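Local coordinates for protein glycerate 2-kinase (Pyrococcus horikoshii, PDB 1X3L) that catalyses the ATP-dependent phosphorylation of D-glycerate to 2-phosphoglycerate, using magnesium as cofactor and accepting other nucleotides or pyrophosphate as phosphate donor, at residues R90-E95 and A109-S114; I94-G97 and P101-K104. All blocks are in the same frame, centred on the assembly; numbering follows the deposited sequence.

Contact 1 (R90-E95 and A109-S114); sequences RIKVIE and AKEALS
Two side chains of the edge strand, Lys92 and Ile94, meet a single residue of the helix, Glu111. Between Lys92 and Glu111 it is the lysine's methylenes that touch the carboxylate, while the charges are only near each other. The lysine chain leaves the strand with CG anti to the backbone N (chi1 -179°) and stays extended until its last torsion. The two side chains cross at about a right angle. Glu111 OE2 lies against the last two methylenes, 3.1 Å from both Lys92 CD and Lys92 CE. The bend at chi4 turns the ammonium away, and Lys92 NZ stays 4.3 Å from Glu111 OE2, too far for a salt bridge.

The apolar part involves Ile94. Its CD1, at the end of the longer branch, packs against the aliphatic stem of the glutamate, with Ile94 CD1 3.6 Å from Glu111 CG, and a bend at chi2 (-74°) turns the carboxylate from this stem toward the lysine. Val77 of the neighbouring strand 75-81 touches both Ile94 and Glu111.

Glu111 thus offers its CG to the buried Ile94 and its carboxylate to the exposed Lys92, where the attraction is probably modest and screened by solvent.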
loop_
_atom_site.group_PDB
_atom_site.type_symbol
_atom_site.label_atom_id
_atom_site.label_comp_id
_atom_site.label_asym_id
_atom_site.label_seq_id
_atom_site.Cartn_x
_atom_site.Cartn_y
_atom_site.Cartn_z
ATOM N N ARG A 90 2.585 21.876 -14.414
ATOM C CA ARG A 90 3.901 21.868 -15.040
ATOM C C ARG A 90 4.509 20.477 -15.154
ATOM O O ARG A 90 5.685 20.329 -15.483
ATOM C CB ARG A 90 4.853 22.779 -14.267
ATOM C CG ARG A 90 4.353 24.204 -14.129
ATOM C CD ARG A 90 5.521 25.156 -14.029
ATOM N NE ARG A 90 6.377 25.034 -15.204
ATOM C CZ ARG A 90 7.513 25.701 -15.379
ATOM N NH1 ARG A 90 7.937 26.547 -14.450
ATOM N NH2 ARG A 90 8.226 25.519 -16.486
ATOM N N ILE A 91 3.701 19.459 -14.889
ATOM C CA ILE A 91 4.171 18.084 -14.961
ATOM C C ILE A 91 3.455 17.337 -16.079
ATOM O O ILE A 91 2.224 17.286 -16.123
ATOM C CB ILE A 91 3.940 17.359 -13.619
ATOM C CG1 ILE A 91 4.684 18.103 -12.508
ATOM C CG2 ILE A 91 4.417 15.918 -13.710
ATOM C CD1 ILE A 91 4.388 17.598 -11.119
ATOM N N LYS A 92 4.241 16.762 -16.984
ATOM C CA LYS A 92 3.698 16.020 -18.112
ATOM C C LYS A 92 3.107 14.714 -17.609
ATOM O O LYS A 92 3.687 14.058 -16.741
ATOM C CB LYS A 92 4.808 15.737 -19.127
ATOM C CG LYS A 92 4.360 14.981 -20.366
ATOM C CD LYS A 92 5.559 14.631 -21.244
ATOM C CE LYS A 92 5.135 13.963 -22.544
ATOM N NZ LYS A 92 4.383 14.894 -23.435
ATOM N N VAL A 93 1.956 14.335 -18.155
ATOM C CA VAL A 93 1.298 13.103 -17.745
ATOM C C VAL A 93 1.308 12.026 -18.822
ATOM O O VAL A 93 0.981 12.282 -19.983
ATOM C CB VAL A 93 -0.167 13.363 -17.331
ATOM C CG1 VAL A 93 -0.861 12.041 -17.021
ATOM C CG2 VAL A 93 -0.209 14.282 -16.117
ATOM N N ILE A 94 1.680 10.816 -18.421
ATOM C CA ILE A 94 1.726 9.676 -19.325
ATOM C C ILE A 94 0.996 8.492 -18.703
ATOM O O ILE A 94 1.256 8.135 -17.553
ATOM C CB ILE A 94 3.179 9.250 -19.613
ATOM C CG1 ILE A 94 3.922 10.383 -20.321
ATOM C CG2 ILE A 94 3.198 7.989 -20.464
ATOM C CD1 ILE A 94 5.388 10.097 -20.554
ATOM N N GLU A 95 0.079 7.890 -19.455
ATOM C CA GLU A 95 -0.653 6.728 -18.960
ATOM C C GLU A 95 0.001 5.503 -19.579
ATOM O O GLU A 95 0.195 5.449 -20.792
ATOM C CB GLU A 95 -2.133 6.808 -19.352
ATOM C CG GLU A 95 -2.802 8.112 -18.932
ATOM C CD GLU A 95 -4.314 8.081 -19.091
ATOM O OE1 GLU A 95 -4.804 7.433 -20.040
ATOM O OE2 GLU A 95 -5.013 8.717 -18.273
ATOM N N ALA A 109 9.623 5.977 -18.345
ATOM C CA ALA A 109 10.951 5.820 -17.759
ATOM C C ALA A 109 11.964 6.702 -18.492
ATOM O O ALA A 109 12.794 7.365 -17.862
ATOM C CB ALA A 109 11.380 4.354 -17.819
ATOM N N LYS A 110 11.895 6.712 -19.821
ATOM C CA LYS A 110 12.808 7.531 -20.616
ATOM C C LYS A 110 12.612 9.002 -20.279
ATOM O O LYS A 110 13.581 9.760 -20.189
ATOM C CB LYS A 110 12.573 7.316 -22.112
ATOM C CG LYS A 110 13.057 5.980 -22.637
ATOM C CD LYS A 110 12.814 5.880 -24.135
ATOM C CE LYS A 110 13.392 4.603 -24.712
ATOM N NZ LYS A 110 14.872 4.562 -24.575
ATOM N N GLU A 111 11.358 9.404 -20.099
ATOM C CA GLU A 111 11.044 10.784 -19.744
ATOM C C GLU A 111 11.679 11.120 -18.399
ATOM O O GLU A 111 12.197 12.220 -18.204
ATOM C CB GLU A 111 9.529 10.980 -19.653
ATOM C CG GLU A 111 8.828 11.057 -20.992
ATOM C CD GLU A 111 9.060 12.383 -21.694
ATOM O OE1 GLU A 111 10.233 12.752 -21.917
ATOM O OE2 GLU A 111 8.063 13.058 -22.023
ATOM N N ALA A 112 11.632 10.168 -17.470
ATOM C CA ALA A 112 12.209 10.374 -16.147
ATOM C C ALA A 112 13.731 10.522 -16.218
ATOM O O ALA A 112 14.305 11.375 -15.545
ATOM C CB ALA A 112 11.836 9.219 -15.223
ATOM N N LEU A 113 14.385 9.695 -17.029
ATOM C CA LEU A 113 15.840 9.779 -17.152
ATOM C C LEU A 113 16.233 11.128 -17.746
ATOM O O LEU A 113 17.229 11.734 -17.348
ATOM C CB LEU A 113 16.384 8.656 -18.039
ATOM C CG LEU A 113 16.049 7.202 -17.695
ATOM C CD1 LEU A 113 17.102 6.305 -18.327
ATOM C CD2 LEU A 113 16.018 6.993 -16.195
ATOM N N SER A 114 15.439 11.592 -18.707
ATOM C CA SER A 114 15.685 12.871 -19.352
ATOM C C SER A 114 15.694 13.978 -18.303
ATOM O O SER A 114 16.561 14.852 -18.309
ATOM C CB SER A 114 14.597 13.147 -20.391
ATOM O OG SER A 114 14.686 14.473 -20.874
#

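Contact 2 (I94-G97 and P101-K104); sequences IEAG and PDEK
Van der Waals contacts of Ala96 and Lys104 bring strand and helix start together. Ala96 CB lies 3.6 Å from Lys104 C and almost as near Lys104 CB. The backbones run close here, with Ala96 CA only 4.7 Å from Lys104 CA. Lys104 CB also comes within 3.3 Å of Glu95 O, and Lys104 CG follows along the same carbonyl before a bend at chi2 carries the amine away from the strand. Ile94 adds its short branch, with Ile94 CG2 3.9 Å from Lys104 O.

The two segments flank the turn that leads from the C-terminal end of a parallel strand into the next helix, the strand-to-helix connection of an alpha/beta fold, with Asp102 as the N-cap. Asp102 OD1 accepts from Lys104 N at 2.6 Å, in a bent bond (N-H...O 132°) met on the anti side and 29° out of the carboxylate plane. A chi1 of 61° brings the carboxylate between its own N and carbonyl carbon, where OD1 can reach Lys104 N and OD2 lies beside Gly97. Asp102 OD2 packs tightly against the glycine backbone, 3.2 Å from Gly97 CA. It is also 3.0 Å from Gly97 N, but at a poor angle for bonding, and accepts instead from the hydroxyl of Tyr82. An alanine in place of Asp102 would probably leave Lys104 N without its cap and the Tyr82 hydroxyl without this acceptor.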
loop_
_atom_site.group_PDB
_atom_site.type_symbol
_atom_site.label_atom_id
_atom_site.label_comp_id
_atom_site.label_asym_id
_atom_site.label_seq_id
_atom_site.Cartn_x
_atom_site.Cartn_y
_atom_site.Cartn_z
ATOM N N ILE A 94 1.680 10.816 -18.421
ATOM C CA ILE A 94 1.726 9.676 -19.325
ATOM C C ILE A 94 0.996 8.492 -18.703
ATOM O O ILE A 94 1.256 8.135 -17.553
ATOM C CB ILE A 94 3.179 9.250 -19.613
ATOM C CG1 ILE A 94 3.922 10.383 -20.321
ATOM C CG2 ILE A 94 3.198 7.989 -20.464
ATOM C CD1 ILE A 94 5.388 10.097 -20.554
ATOM N N GLU A 95 0.079 7.890 -19.455
ATOM C CA GLU A 95 -0.653 6.728 -18.960
ATOM C C GLU A 95 0.001 5.503 -19.579
ATOM O O GLU A 95 0.195 5.449 -20.792
ATOM C CB GLU A 95 -2.133 6.808 -19.352
ATOM C CG GLU A 95 -2.802 8.112 -18.932
ATOM C CD GLU A 95 -4.314 8.081 -19.091
ATOM O OE1 GLU A 95 -4.804 7.433 -20.040
ATOM O OE2 GLU A 95 -5.013 8.717 -18.273
ATOM N N ALA A 96 0.352 4.523 -18.753
ATOM C CA ALA A 96 1.022 3.332 -19.254
ATOM C C ALA A 96 0.360 2.023 -18.861
ATOM O O ALA A 96 -0.627 2.004 -18.132
ATOM C CB ALA A 96 2.472 3.335 -18.797
ATOM N N GLY A 97 0.926 0.924 -19.344
ATOM C CA GLY A 97 0.375 -0.388 -19.058
ATOM C C GLY A 97 0.573 -0.923 -17.651
ATOM O O GLY A 97 1.595 -0.675 -17.000
ATOM N N PRO A 101 3.534 -4.216 -18.516
ATOM C CA PRO A 101 4.158 -3.030 -19.105
ATOM C C PRO A 101 4.032 -2.968 -20.625
ATOM O O PRO A 101 4.010 -4.000 -21.299
ATOM C CB PRO A 101 5.609 -3.154 -18.655
ATOM C CG PRO A 101 5.820 -4.641 -18.660
ATOM C CD PRO A 101 4.556 -5.148 -18.001
ATOM N N ASP A 102 3.927 -1.753 -21.152
ATOM C CA ASP A 102 3.850 -1.558 -22.596
ATOM C C ASP A 102 4.816 -0.445 -22.987
ATOM O O ASP A 102 5.593 0.032 -22.150
ATOM C CB ASP A 102 2.421 -1.226 -23.054
ATOM C CG ASP A 102 1.883 0.056 -22.452
ATOM O OD1 ASP A 102 2.658 1.016 -22.261
ATOM O OD2 ASP A 102 0.664 0.110 -22.194
ATOM N N GLU A 103 4.773 -0.028 -24.247
ATOM C CA GLU A 103 5.682 1.012 -24.718
ATOM C C GLU A 103 5.564 2.337 -23.976
ATOM O O GLU A 103 6.531 3.093 -23.903
ATOM C CB GLU A 103 5.505 1.233 -26.222
ATOM C CG GLU A 103 5.960 0.049 -27.063
ATOM C CD GLU A 103 7.352 -0.440 -26.679
ATOM O OE1 GLU A 103 8.289 0.389 -26.622
ATOM O OE2 GLU A 103 7.510 -1.657 -26.437
ATOM N N LYS A 104 4.390 2.625 -23.424
ATOM C CA LYS A 104 4.213 3.869 -22.684
ATOM C C LYS A 104 4.992 3.817 -21.369
ATOM O O LYS A 104 5.456 4.843 -20.877
ATOM C CB LYS A 104 2.728 4.122 -22.421
ATOM C CG LYS A 104 1.926 4.415 -23.688
ATOM C CD LYS A 104 2.395 5.700 -24.351
ATOM C CE LYS A 104 1.749 5.904 -25.720
ATOM N NZ LYS A 104 0.257 5.999 -25.657
#

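In the fold
Both contacts join strand 92-96 to helix 103-118, the helix that follows it in the chain, and their centres lie 11 Å apart. Contact 2 sits at the turn, where the strand ends and the helix begins; contact 1 lies further back along the strand and further on along the helix. The segments overlap at Ile94 and Glu95, and the Ile94 side chain takes part in both. Strand 92-96 is an outermost strand of the six-stranded parallel sheet, beside strand 75-81, so together the contacts lay the helix against the sheet margin. At the turn, Gly97 lies about 10 Å from the side chain of Lys58, which probably binds substrate, whereas contact 1 is remote from it.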